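Local coordinates for protein CCMAN5 (Cellulosimicrobium cellulans, PDB 2XSG) that hydrolyses alpha-mannosides as a calcium-containing family 92 glycoside hydrolase and enables mannose-6-phosphate modification of yeast-produced lysosomal enzymes, at residues Ala29-Asn34 with His314-Phe319; Gly71-Gly76 with Asn166-Arg171; Ala262-Gln267 with Thr326-Thr331; Ala581-Asn586 with Asn621-Thr626; Phe707-Asp712 with Ala745-Arg750. All blocks are in the same frame, centred on the assembly; numbering follows the deposited sequence.

Contact 1 (Ala29-Asn34 with His314-Phe319)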
# COMPACT_ATOMS: atom_id res chain seq x y z
N ALA A 29 -11.00 -1.69 8.81
CA ALA A 29 -10.41 -1.79 10.16
C ALA A 29 -10.14 -0.46 10.87
O ALA A 29 -9.68 0.52 10.24
CB ALA A 29 -9.11 -2.60 10.11
N ALA A 30 -10.40 -0.43 12.17
CA ALA A 30 -10.02 0.73 12.98
C ALA A 30 -8.49 0.77 13.07
O ALA A 30 -7.86 -0.22 13.46
CB ALA A 30 -10.65 0.65 14.37
N GLN A 31 -7.91 1.89 12.66
CA GLN A 31 -6.45 2.02 12.71
C GLN A 31 -5.98 3.46 12.81
O GLN A 31 -6.66 4.37 12.31
CB GLN A 31 -5.79 1.30 11.52
CG GLN A 31 -6.33 1.64 10.13
CD GLN A 31 -5.92 0.61 9.11
OE1 GLN A 31 -5.50 -0.47 9.47
NE2 GLN A 31 -6.07 0.93 7.83
N ALA A 32 -4.84 3.67 13.46
CA ALA A 32 -4.23 5.00 13.53
C ALA A 32 -3.37 5.19 12.28
O ALA A 32 -3.09 4.21 11.58
CB ALA A 32 -3.38 5.13 14.79
N PRO A 33 -2.92 6.44 12.02
CA PRO A 33 -2.02 6.62 10.87
C PRO A 33 -0.77 5.73 10.97
O PRO A 33 -0.10 5.72 12.00
CB PRO A 33 -1.65 8.11 10.95
CG PRO A 33 -2.82 8.74 11.61
CD PRO A 33 -3.26 7.72 12.65
N ASN A 34 -0.50 4.95 9.92
CA ASN A 34 0.62 3.99 9.91
C ASN A 34 0.65 3.08 11.14
O ASN A 34 1.71 2.70 11.62
CB ASN A 34 1.97 4.74 9.76
CG ASN A 34 2.12 5.39 8.41
OD1 ASN A 34 2.57 4.75 7.45
ND2 ASN A 34 1.74 6.65 8.31
N HIS A 314 -8.42 8.28 -0.14
CA HIS A 314 -7.15 7.76 -0.63
C HIS A 314 -5.94 8.38 0.08
O HIS A 314 -4.90 7.72 0.24
CB HIS A 314 -7.04 7.84 -2.16
CG HIS A 314 -8.02 6.96 -2.86
ND1 HIS A 314 -8.10 5.61 -2.63
CD2 HIS A 314 -8.99 7.24 -3.77
CE1 HIS A 314 -9.06 5.09 -3.37
NE2 HIS A 314 -9.61 6.06 -4.08
N LEU A 315 -6.07 9.63 0.54
CA LEU A 315 -5.04 10.17 1.42
C LEU A 315 -4.95 9.31 2.70
O LEU A 315 -3.84 8.95 3.16
CB LEU A 315 -5.28 11.64 1.75
CG LEU A 315 -4.17 12.45 2.42
CD1 LEU A 315 -2.91 12.57 1.52
CD2 LEU A 315 -4.64 13.84 2.83
N TYR A 316 -6.11 8.96 3.26
CA TYR A 316 -6.16 8.07 4.42
C TYR A 316 -5.41 6.75 4.14
O TYR A 316 -4.59 6.32 4.92
CB TYR A 316 -7.62 7.83 4.84
CG TYR A 316 -7.87 6.66 5.76
CD1 TYR A 316 -7.73 6.77 7.15
CD2 TYR A 316 -8.27 5.43 5.24
CE1 TYR A 316 -7.97 5.67 8.00
CE2 TYR A 316 -8.50 4.34 6.08
CZ TYR A 316 -8.36 4.46 7.45
OH TYR A 316 -8.60 3.38 8.27
N ARG A 317 -5.66 6.15 2.98
CA ARG A 317 -5.03 4.90 2.58
C ARG A 317 -3.52 5.03 2.36
O ARG A 317 -2.78 4.06 2.52
CB ARG A 317 -5.68 4.37 1.29
CG ARG A 317 -7.15 3.99 1.38
CD ARG A 317 -7.35 2.86 2.37
NE ARG A 317 -8.70 2.32 2.28
CZ ARG A 317 -9.28 1.58 3.23
NH1 ARG A 317 -8.64 1.29 4.36
NH2 ARG A 317 -10.52 1.14 3.04
N MET A 318 -3.06 6.23 1.98
CA MET A 318 -1.63 6.49 1.79
C MET A 318 -0.79 6.40 3.07
O MET A 318 0.40 6.10 3.01
CB MET A 318 -1.42 7.85 1.10
CG MET A 318 0.06 8.24 0.96
SD MET A 318 0.25 9.89 0.23
CE MET A 318 -1.23 9.93 -0.69
N PHE A 319 -1.42 6.64 4.22
CA PHE A 319 -0.76 6.56 5.53
C PHE A 319 -1.09 5.24 6.27
O PHE A 319 -1.67 5.27 7.35
CB PHE A 319 -1.13 7.78 6.40
CG PHE A 319 -0.54 9.09 5.91
CD1 PHE A 319 0.66 9.56 6.44
CD2 PHE A 319 -1.18 9.84 4.94
CE1 PHE A 319 1.23 10.78 6.00
CE2 PHE A 319 -0.63 11.06 4.48
CZ PHE A 319 0.57 11.53 5.00
O HOH W 1 -9.68 1.18 7.66
O HOH W 2 -9.78 3.55 10.78
O HOH W 3 -4.86 3.71 6.43
O HOH W 4 -3.55 3.15 8.87

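Contact 2 (Gly71-Gly76 with Asn166-Arg171)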
# COMPACT_ATOMS: atom_id res chain seq x y z
N GLY A 71 -2.20 -9.26 -2.09
CA GLY A 71 -2.82 -10.37 -2.84
C GLY A 71 -2.78 -11.68 -2.06
O GLY A 71 -2.80 -11.65 -0.82
N GLY A 72 -2.70 -12.81 -2.77
CA GLY A 72 -2.78 -14.13 -2.14
C GLY A 72 -4.11 -14.27 -1.39
O GLY A 72 -5.19 -13.95 -1.93
N SER A 73 -4.04 -14.74 -0.14
CA SER A 73 -5.22 -14.77 0.71
C SER A 73 -5.09 -13.74 1.84
O SER A 73 -5.75 -13.83 2.87
CB SER A 73 -5.48 -16.20 1.25
OG SER A 73 -4.40 -16.66 2.05
N GLY A 74 -4.22 -12.75 1.63
CA GLY A 74 -3.97 -11.70 2.61
C GLY A 74 -3.00 -12.12 3.70
O GLY A 74 -2.81 -13.31 3.95
N GLY A 75 -2.40 -11.13 4.35
CA GLY A 75 -1.48 -11.35 5.47
C GLY A 75 -2.02 -10.87 6.80
O GLY A 75 -3.06 -10.19 6.87
N GLY A 76 -1.31 -11.22 7.87
CA GLY A 76 -1.79 -10.92 9.23
C GLY A 76 -3.11 -11.62 9.52
O GLY A 76 -3.27 -12.81 9.20
N ASN A 166 -5.46 -16.82 11.05
CA ASN A 166 -4.52 -16.04 10.23
C ASN A 166 -5.00 -16.02 8.79
O ASN A 166 -5.58 -17.00 8.33
CB ASN A 166 -3.11 -16.64 10.31
CG ASN A 166 -2.07 -15.75 9.66
OD1 ASN A 166 -1.88 -15.79 8.44
ND2 ASN A 166 -1.36 -14.96 10.47
N ASN A 167 -4.74 -14.92 8.09
CA ASN A 167 -5.15 -14.77 6.69
C ASN A 167 -4.47 -15.72 5.72
O ASN A 167 -5.02 -16.02 4.64
CB ASN A 167 -5.02 -13.30 6.22
CG ASN A 167 -6.08 -12.41 6.84
OD1 ASN A 167 -7.20 -12.86 7.11
ND2 ASN A 167 -5.75 -11.16 7.07
N THR A 168 -3.30 -16.22 6.11
CA THR A 168 -2.56 -17.17 5.28
C THR A 168 -2.08 -18.39 6.04
O THR A 168 -2.36 -19.51 5.63
CB THR A 168 -1.38 -16.49 4.56
OG1 THR A 168 -1.88 -15.59 3.58
CG2 THR A 168 -0.49 -17.53 3.87
N SER A 169 -1.35 -18.21 7.13
CA SER A 169 -0.74 -19.37 7.78
C SER A 169 -0.29 -19.07 9.20
O SER A 169 0.54 -18.18 9.42
CB SER A 169 0.47 -19.89 6.96
OG SER A 169 1.13 -20.95 7.63
N ARG A 170 -0.87 -19.81 10.14
CA ARG A 170 -0.47 -19.77 11.52
C ARG A 170 0.70 -20.75 11.71
O ARG A 170 0.58 -21.93 11.38
CB ARG A 170 -1.65 -20.14 12.44
CG ARG A 170 -1.30 -20.60 13.86
CD ARG A 170 -0.54 -19.54 14.70
NE ARG A 170 -1.42 -18.42 15.01
CZ ARG A 170 -1.29 -17.19 14.54
NH1 ARG A 170 -0.26 -16.85 13.75
NH2 ARG A 170 -2.17 -16.27 14.87
N ARG A 171 1.81 -20.24 12.23
CA ARG A 171 3.00 -21.07 12.46
C ARG A 171 3.12 -21.53 13.91
O ARG A 171 3.34 -22.71 14.16
CB ARG A 171 4.30 -20.39 11.98
CG ARG A 171 4.32 -20.12 10.45
CD ARG A 171 4.14 -21.43 9.66
NE ARG A 171 3.88 -21.23 8.23
CZ ARG A 171 4.82 -21.05 7.31
NH1 ARG A 171 6.10 -21.01 7.66
NH2 ARG A 171 4.50 -20.89 6.02
O HOH W 5 -1.41 -15.98 0.85
O HOH W 6 -0.15 -13.89 7.49

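Contact 3 (Ala262-Gln267 with Thr326-Thr331)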
# COMPACT_ATOMS: atom_id res chain seq x y z
N ALA A 262 5.04 -4.79 25.29
CA ALA A 262 3.63 -4.54 24.94
C ALA A 262 2.84 -3.96 26.13
O ALA A 262 2.02 -3.07 25.97
CB ALA A 262 2.97 -5.80 24.40
N ARG A 263 3.10 -4.49 27.33
CA ARG A 263 2.51 -3.99 28.58
C ARG A 263 2.88 -2.53 28.87
O ARG A 263 2.02 -1.72 29.23
CB ARG A 263 2.93 -4.89 29.74
CG ARG A 263 2.18 -6.22 29.76
CD ARG A 263 2.87 -7.16 30.73
NE ARG A 263 2.22 -8.46 30.80
CZ ARG A 263 2.78 -9.56 31.30
NH1 ARG A 263 4.03 -9.53 31.77
NH2 ARG A 263 2.09 -10.71 31.33
N ILE A 264 4.16 -2.22 28.72
CA ILE A 264 4.64 -0.85 28.86
C ILE A 264 3.97 0.05 27.81
O ILE A 264 3.42 1.11 28.15
CB ILE A 264 6.15 -0.80 28.74
CG1 ILE A 264 6.79 -1.46 29.96
CG2 ILE A 264 6.66 0.66 28.51
CD1 ILE A 264 8.25 -1.83 29.75
N ASP A 265 4.01 -0.38 26.55
CA ASP A 265 3.36 0.37 25.47
C ASP A 265 1.91 0.66 25.80
O ASP A 265 1.42 1.76 25.54
CB ASP A 265 3.43 -0.41 24.14
CG ASP A 265 4.85 -0.56 23.61
OD1 ASP A 265 5.76 0.22 24.01
OD2 ASP A 265 5.07 -1.47 22.78
N GLN A 266 1.23 -0.33 26.37
CA GLN A 266 -0.17 -0.19 26.69
C GLN A 266 -0.39 0.86 27.77
O GLN A 266 -1.30 1.67 27.63
CB GLN A 266 -0.83 -1.53 27.10
CG GLN A 266 -2.34 -1.40 27.11
CD GLN A 266 -3.06 -2.73 27.23
OE1 GLN A 266 -3.47 -3.33 26.21
NE2 GLN A 266 -3.20 -3.21 28.46
N GLN A 267 0.44 0.85 28.82
CA GLN A 267 0.33 1.86 29.87
C GLN A 267 0.66 3.26 29.34
O GLN A 267 -0.00 4.23 29.72
CB GLN A 267 1.14 1.50 31.13
CG GLN A 267 2.65 1.69 31.07
CD GLN A 267 3.40 1.01 32.23
OE1 GLN A 267 2.80 0.22 32.99
NE2 GLN A 267 4.70 1.30 32.37
N THR A 326 8.01 0.34 15.97
CA THR A 326 8.80 0.84 17.12
C THR A 326 7.99 0.83 18.41
O THR A 326 6.81 1.18 18.42
CB THR A 326 9.29 2.30 16.85
OG1 THR A 326 9.97 2.34 15.58
CG2 THR A 326 10.23 2.84 17.95
N SER A 327 8.64 0.45 19.51
CA SER A 327 8.04 0.49 20.84
C SER A 327 7.98 1.92 21.37
O SER A 327 8.61 2.81 20.80
CB SER A 327 8.86 -0.36 21.80
OG SER A 327 10.12 0.23 22.09
N THR A 328 7.23 2.12 22.46
CA THR A 328 7.18 3.43 23.13
C THR A 328 8.51 3.77 23.81
O THR A 328 8.75 4.92 24.19
CB THR A 328 5.99 3.56 24.12
OG1 THR A 328 6.10 2.55 25.15
CG2 THR A 328 4.67 3.40 23.39
N SER A 329 9.38 2.77 23.95
CA SER A 329 10.70 2.96 24.53
C SER A 329 11.76 3.27 23.47
O SER A 329 12.94 3.38 23.80
CB SER A 329 11.11 1.73 25.34
OG SER A 329 10.13 1.41 26.31
N GLY A 330 11.34 3.39 22.21
CA GLY A 330 12.25 3.67 21.09
C GLY A 330 13.10 2.50 20.61
O GLY A 330 14.18 2.71 20.08
N THR A 331 12.61 1.28 20.80
CA THR A 331 13.30 0.08 20.34
C THR A 331 12.52 -0.67 19.25
O THR A 331 11.32 -0.47 19.09
CB THR A 331 13.61 -0.90 21.50
OG1 THR A 331 12.40 -1.41 22.06
CG2 THR A 331 14.43 -0.22 22.60

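Contact 4 (Ala581-Asn586 with Asn621-Thr626)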
# COMPACT_ATOMS: atom_id res chain seq x y z
N ALA A 581 -7.85 -1.56 -28.35
CA ALA A 581 -6.67 -0.76 -28.71
C ALA A 581 -5.98 -0.11 -27.51
O ALA A 581 -5.00 0.63 -27.66
CB ALA A 581 -7.04 0.30 -29.77
N MET A 582 -6.50 -0.37 -26.31
CA MET A 582 -5.92 0.15 -25.08
C MET A 582 -4.80 -0.78 -24.59
O MET A 582 -5.07 -1.85 -24.05
CB MET A 582 -7.02 0.29 -24.01
CG MET A 582 -6.53 0.79 -22.63
SD MET A 582 -5.64 2.36 -22.65
CE MET A 582 -6.82 3.51 -23.39
N LEU A 583 -3.55 -0.36 -24.77
CA LEU A 583 -2.39 -1.23 -24.45
C LEU A 583 -1.87 -0.97 -23.05
O LEU A 583 -1.18 -1.82 -22.46
CB LEU A 583 -1.26 -1.03 -25.48
CG LEU A 583 -1.67 -1.24 -26.94
CD1 LEU A 583 -0.46 -1.20 -27.84
CD2 LEU A 583 -2.46 -2.55 -27.13
N HIS A 584 -2.23 0.19 -22.51
CA HIS A 584 -1.94 0.53 -21.12
C HIS A 584 -2.86 -0.25 -20.18
O HIS A 584 -4.02 -0.50 -20.51
CB HIS A 584 -2.17 2.03 -20.92
CG HIS A 584 -2.05 2.47 -19.49
ND1 HIS A 584 -3.10 3.02 -18.79
CD2 HIS A 584 -0.99 2.46 -18.65
CE1 HIS A 584 -2.70 3.31 -17.56
NE2 HIS A 584 -1.42 2.98 -17.45
N SER A 585 -2.34 -0.63 -19.01
CA SER A 585 -3.19 -1.20 -17.97
C SER A 585 -3.33 -0.24 -16.80
O SER A 585 -2.33 0.31 -16.31
CB SER A 585 -2.66 -2.54 -17.47
OG SER A 585 -3.53 -3.08 -16.48
N ASN A 586 -4.57 -0.04 -16.36
CA ASN A 586 -4.85 0.72 -15.13
C ASN A 586 -4.89 -0.14 -13.85
O ASN A 586 -4.91 0.39 -12.74
CB ASN A 586 -6.18 1.48 -15.25
CG ASN A 586 -6.22 2.38 -16.47
OD1 ASN A 586 -7.06 2.21 -17.37
ND2 ASN A 586 -5.31 3.31 -16.53
N ASN A 621 -10.89 -0.18 -20.47
CA ASN A 621 -10.01 -1.09 -19.76
C ASN A 621 -9.94 -2.44 -20.42
O ASN A 621 -10.93 -3.17 -20.48
CB ASN A 621 -10.44 -1.22 -18.30
CG ASN A 621 -10.08 0.01 -17.50
OD1 ASN A 621 -8.98 0.09 -16.95
ND2 ASN A 621 -10.97 1.00 -17.50
N ARG A 622 -8.76 -2.74 -20.97
CA ARG A 622 -8.49 -4.01 -21.63
C ARG A 622 -7.92 -5.04 -20.66
O ARG A 622 -8.23 -6.24 -20.75
CB ARG A 622 -7.54 -3.82 -22.83
CG ARG A 622 -7.10 -5.15 -23.48
CD ARG A 622 -6.29 -4.97 -24.76
NE ARG A 622 -5.77 -6.26 -25.23
CZ ARG A 622 -4.98 -6.43 -26.30
NH1 ARG A 622 -4.62 -5.42 -27.07
NH2 ARG A 622 -4.57 -7.65 -26.60
N TYR A 623 -7.09 -4.59 -19.72
CA TYR A 623 -6.36 -5.52 -18.87
C TYR A 623 -6.79 -5.55 -17.40
O TYR A 623 -7.09 -4.52 -16.80
CB TYR A 623 -4.86 -5.23 -18.96
CG TYR A 623 -4.27 -5.39 -20.36
CD1 TYR A 623 -4.11 -4.29 -21.20
CD2 TYR A 623 -3.83 -6.63 -20.81
CE1 TYR A 623 -3.55 -4.42 -22.47
CE2 TYR A 623 -3.28 -6.77 -22.09
CZ TYR A 623 -3.14 -5.66 -22.90
OH TYR A 623 -2.59 -5.79 -24.16
N ILE A 624 -6.80 -6.76 -16.84
CA ILE A 624 -6.90 -6.98 -15.38
C ILE A 624 -5.49 -7.25 -14.86
O ILE A 624 -4.54 -7.19 -15.63
CB ILE A 624 -7.91 -8.13 -15.01
CG1 ILE A 624 -7.68 -9.38 -15.87
CG2 ILE A 624 -9.36 -7.63 -15.14
CD1 ILE A 624 -8.48 -10.61 -15.44
N ALA A 625 -5.34 -7.51 -13.57
CA ALA A 625 -4.03 -7.60 -12.95
C ALA A 625 -3.50 -9.03 -12.85
O ALA A 625 -2.39 -9.24 -12.40
CB ALA A 625 -4.02 -6.93 -11.58
N THR A 626 -4.31 -9.99 -13.29
CA THR A 626 -3.97 -11.40 -13.21
C THR A 626 -4.66 -12.14 -14.37
O THR A 626 -5.44 -11.53 -15.10
CB THR A 626 -4.32 -12.01 -11.82
OG1 THR A 626 -3.70 -13.29 -11.71
CG2 THR A 626 -5.86 -12.15 -11.63
O HOH W 7 -0.17 -4.04 -23.79
O HOH W 8 -6.27 -1.67 -19.94
O HOH W 9 -2.50 -5.33 -15.43
O HOH W 10 -6.74 -1.68 -17.05

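Contact 5 (Phe707-Asp712 with Ala745-Arg750)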
# COMPACT_ATOMS: atom_id res chain seq x y z
N PHE A 707 3.16 24.38 0.25
CA PHE A 707 3.15 24.33 -1.22
C PHE A 707 1.72 24.55 -1.70
O PHE A 707 0.78 23.92 -1.21
CB PHE A 707 3.68 22.99 -1.74
CG PHE A 707 3.56 22.83 -3.23
CD1 PHE A 707 4.43 23.50 -4.10
CD2 PHE A 707 2.59 21.98 -3.78
CE1 PHE A 707 4.34 23.33 -5.48
CE2 PHE A 707 2.48 21.81 -5.16
CZ PHE A 707 3.36 22.49 -6.02
N THR A 708 1.54 25.46 -2.63
CA THR A 708 0.20 25.72 -3.12
C THR A 708 0.17 25.53 -4.62
O THR A 708 0.91 26.19 -5.35
CB THR A 708 -0.31 27.11 -2.68
OG1 THR A 708 -0.01 27.30 -1.29
CG2 THR A 708 -1.82 27.25 -2.87
N VAL A 709 -0.66 24.60 -5.07
CA VAL A 709 -0.91 24.44 -6.48
C VAL A 709 -2.36 24.83 -6.75
O VAL A 709 -3.28 24.29 -6.13
CB VAL A 709 -0.55 23.01 -7.00
CG1 VAL A 709 -1.39 21.91 -6.32
CG2 VAL A 709 -0.70 22.94 -8.53
N THR A 710 -2.55 25.80 -7.64
CA THR A 710 -3.90 26.22 -8.05
C THR A 710 -4.19 25.87 -9.51
O THR A 710 -3.29 25.83 -10.35
CB THR A 710 -4.15 27.73 -7.84
OG1 THR A 710 -3.02 28.47 -8.32
CG2 THR A 710 -4.38 28.04 -6.37
N ALA A 711 -5.47 25.65 -9.79
CA ALA A 711 -5.92 25.32 -11.14
C ALA A 711 -7.12 26.21 -11.44
O ALA A 711 -8.28 25.85 -11.20
CB ALA A 711 -6.25 23.83 -11.26
N ASP A 712 -6.82 27.41 -11.93
CA ASP A 712 -7.83 28.44 -12.09
C ASP A 712 -8.79 28.05 -13.20
O ASP A 712 -8.38 27.73 -14.30
CB ASP A 712 -7.16 29.79 -12.35
CG ASP A 712 -6.56 30.37 -11.08
OD1 ASP A 712 -5.31 30.34 -10.92
OD2 ASP A 712 -7.35 30.83 -10.22
N ALA A 745 6.55 26.66 -2.84
CA ALA A 745 6.27 27.43 -4.04
C ALA A 745 4.76 27.62 -4.32
O ALA A 745 3.92 26.88 -3.80
CB ALA A 745 6.95 26.78 -5.24
N ASP A 746 4.44 28.64 -5.12
CA ASP A 746 3.10 28.86 -5.63
C ASP A 746 3.07 28.47 -7.10
O ASP A 746 3.57 29.22 -7.95
CB ASP A 746 2.67 30.33 -5.51
CG ASP A 746 2.47 30.76 -4.08
OD1 ASP A 746 3.24 31.62 -3.63
OD2 ASP A 746 1.56 30.25 -3.41
N LEU A 747 2.51 27.30 -7.39
CA LEU A 747 2.37 26.85 -8.78
C LEU A 747 0.92 27.07 -9.19
O LEU A 747 0.00 26.46 -8.65
CB LEU A 747 2.76 25.37 -8.89
CG LEU A 747 2.70 24.64 -10.24
CD1 LEU A 747 3.71 25.20 -11.22
CD2 LEU A 747 2.94 23.15 -10.03
N ALA A 748 0.72 27.99 -10.13
CA ALA A 748 -0.62 28.40 -10.54
C ALA A 748 -0.89 28.04 -11.99
O ALA A 748 -0.23 28.54 -12.89
CB ALA A 748 -0.80 29.89 -10.33
N PHE A 749 -1.87 27.18 -12.21
CA PHE A 749 -2.26 26.83 -13.57
C PHE A 749 -3.53 27.55 -14.02
O PHE A 749 -4.41 27.82 -13.21
CB PHE A 749 -2.46 25.32 -13.70
CG PHE A 749 -1.21 24.53 -13.48
CD1 PHE A 749 -0.19 24.54 -14.43
CD2 PHE A 749 -1.05 23.77 -12.33
CE1 PHE A 749 0.97 23.80 -14.22
CE2 PHE A 749 0.10 23.05 -12.11
CZ PHE A 749 1.11 23.05 -13.06
N ARG A 750 -3.61 27.87 -15.31
CA ARG A 750 -4.85 28.36 -15.92
C ARG A 750 -5.41 27.20 -16.75
O ARG A 750 -4.75 26.71 -17.67
CB ARG A 750 -4.56 29.59 -16.80
CG ARG A 750 -5.79 30.34 -17.35
CD ARG A 750 -5.38 31.57 -18.22
NE ARG A 750 -4.47 32.47 -17.50
CZ ARG A 750 -3.90 33.57 -18.01
NH1 ARG A 750 -4.13 33.95 -19.27
NH2 ARG A 750 -3.09 34.30 -17.24
O HOH W 11 2.60 28.62 -1.50

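Contact 1 (Ala29-Asn34 with His314-Phe319)
Q31 reaches across to Y316 and lies against the phenol end of that side chain. Its CB leaves the loop toward the helix, and a chi1 of 52° swings CG to a point 3.4 Å from Y316 OH. CD follows slightly farther off, and the extended chain carries NE2 obliquely past the ring; the amide and ring planes lie 38° apart. NE2 then comes near the edge of the R317 guanidinium and makes weak hydrogen bonds to a water and to D68; R317 itself is tied to M27 O and V17 O. The phenol is satisfied by water: OH gives its proton to a water 2.5 Å away, which in turn donates to A29 O, and accepts from a second water, which Q31 N also holds. A third water sits over the ring centre. Farther along, N34 N donates to F319 O at 2.8 Å. A further water joins F319 O to A32 O. The loop that precedes strand 40-44 is thus tied to the C-terminal end of helix 306-318, with W286 of helix 275-290 and L370 of helix 368-387 packed alongside.

Contact 2 (Gly71-Gly76 with Asn166-Arg171)
Three consecutive glycine carbonyls, those of G74, G75 and G76, are each taken by a donor from N167 or T168. N167 supplies two: its backbone N reaches G76 O at 2.8 Å in an almost straight bond (175°), and ND2 reaches G75 O at 2.9 Å. In the second, the acceptor lies in the plane of the amide, whereas ND2 stands well above the carbonyl plane. T168 OG1 donates to G74 O; the 2.5 Å between them is very short, so its exact length is doubtful. In the reverse direction S73 OG donates to N167 O at 2.7 Å. S73 O and N167 O are themselves only 2.9 Å apart, two acceptors side by side, and the guanidinium of R47 bonds to both. N166 OD1 turns back over its own chain, its CG lying trans to N (chi1 -171°), and accepts from T168 N in an Asx turn, extended to an Asx motif by S169 N, each at 2.8 Å. An alanine here would remove that acceptor, would probably leave the N-H groups of T168 and S169 without it, and might free the bend that presents N167. ND2 of N166 binds Y200 and D78, and D78 also pairs with R170. The glycine-rich loop, opened by a type II' turn from G71 to G74, joins strands 58-63 and 80-84, and N167 bonds through OD1 to R42 of strand 40-44. The segment N166-R171 leads into strand 169-179, beside strand 185-195, where T168 touches F195.

Contact 3 (Ala262-Gln267 with Thr326-Thr331)
D265, on helix 259-270, faces T328 in a type I beta turn that runs from S327 to G330, so the contact joins a helix flank to the loop between strands 323-324 and 331-333. Hydrogen bonds across it converge on one oxygen. D265 OD1 accepts from T328 N at 2.9 Å, met from above the carboxylate plane, and from the T328 hydroxyl; Q261 NE2, one turn back on the helix, is a third donor. Replacing D265 by a leucine would probably leave T328 N-H and its hydroxyl without their shared acceptor and let the turn shift away from the helix. Van der Waals contacts complete the approach: the D265 and T328 side chains run antiparallel alongside one another, with CG2 of T328 4.1 Å from CB of D265, while I264 CG2 lies 3.9 Å from T328 OG1. Within the turn, G330 N bonds to S327 O, S327 N bonds to T331 O, and S327 OG and T331 OG1 share a hydrogen bond, which closes the loop on itself. R143 touches both D265 and T328. A chi1 of 60° turns the T328 hydroxyl to the carboxylate, and OG1 stands 2.6 Å from D265 OD1, on its anti lone pair.

Contact 4 (Ala581-Asn586 with Asn621-Thr626)
An all-extended R622 side chain (chi1 174°) runs beside L583, in the same direction, until NH1 is 3.6 Å from L583 CD2. Y623, with CG beside its backbone N (chi1 -61°), carries its ring up to the backbone of M582, L583 and H584. M582 O is caught between the two side chains: R622 CB and Y623 CE1 each come within 3.4 Å of it, the ring obliquely. R622 CG also lies over one face of the Y623 ring, and Y623 OH stands over the centre of the guanidinium. E638 pairs with that guanidinium, and A527 O binds the phenol. S585 OG lies 3.5 Å from Y623 CB. Waters bridge the two segments. One links backbone to backbone, from H584 O (2.6 Å) to Y623 N; another joins N586 N to Y623 O and the N621 OD1 side chain; two more use side chains, linking L583 O to Y623 OH and S585 OG to I624 O. Buried M582 O has no polar partner and is packed by carbon atoms. Between strand 618-623 and the loop leading to the calcium ligands N588 and E589, no clear direct hydrogen bond forms; four waters carry the polar links, beside the packing of R622 and Y623.

Contact 5 (Phe707-Asp712 with Ala745-Arg750)
Strands 706-712 and 746-752 are parallel neighbours in a mixed six-stranded sheet, and F707-D712 meets A745-R750 in it with the strand axes only 13° apart. The backbone bonds alternate in the regular parallel pattern. T708 N donates to A745 O at 3.0 Å, and T708 O accepts from L747 N. T710 likewise donates to L747 O and accepts from F749 N, the last at 2.7 Å, and D712 N closes the series on F749 O. V709 bonds instead to T697 of strand 696-700 and A711 to D695 just before it, while V709 CA approaches L747 O to 3.1 Å in a CA-H...O contact.

On the buried face V709 lies between L747 and F749. Its CG1 takes the position between N and the carbonyl carbon (chi1 62°), which leaves CG2 to reach both partners: 3.9 Å to L747 CD2 and 3.7 Å to F749 CE2, where the methyl meets the ring at its edge. L747 CD2 also comes to the edge of the F707 ring, near CZ. V741 of helix 738-742 packs on F707, and F749 touches V721 and A724 of the adjoining strand 720-726.

T708, T710, D712, D746, A748 and R750 line the more exposed face. T708 and D746 lie side by side, and one water bridges them, 2.9 Å from T708 OG1 and donating to D746 OD2. Next along, T710 OG1 rests on the methyl of A748, 3.3 Å from its CB.

Overall arrangement
Contact 1 spans the two family 92 regions, tying a loop of the N-terminal one to helix 306-318 of the catalytic one; contact 2 falls within the sequence it encloses, about 20 Å away between centres. Contact 3 alternates with contact 1 along the chain, since helix 259-270 precedes helix 306-318 and T326-T331 follows it. Contacts 4 and 5 follow in series. Contacts 2 and 5 lie on opposite sides of the chain's centre, about 44 Å apart between centres, as do contacts 3 and 4 at about 45 Å. Nearest atoms of contacts 2 and 4 are about 9 Å apart; the calcium ion lies about 9 Å from the S585 side chain and about 13 Å from G74.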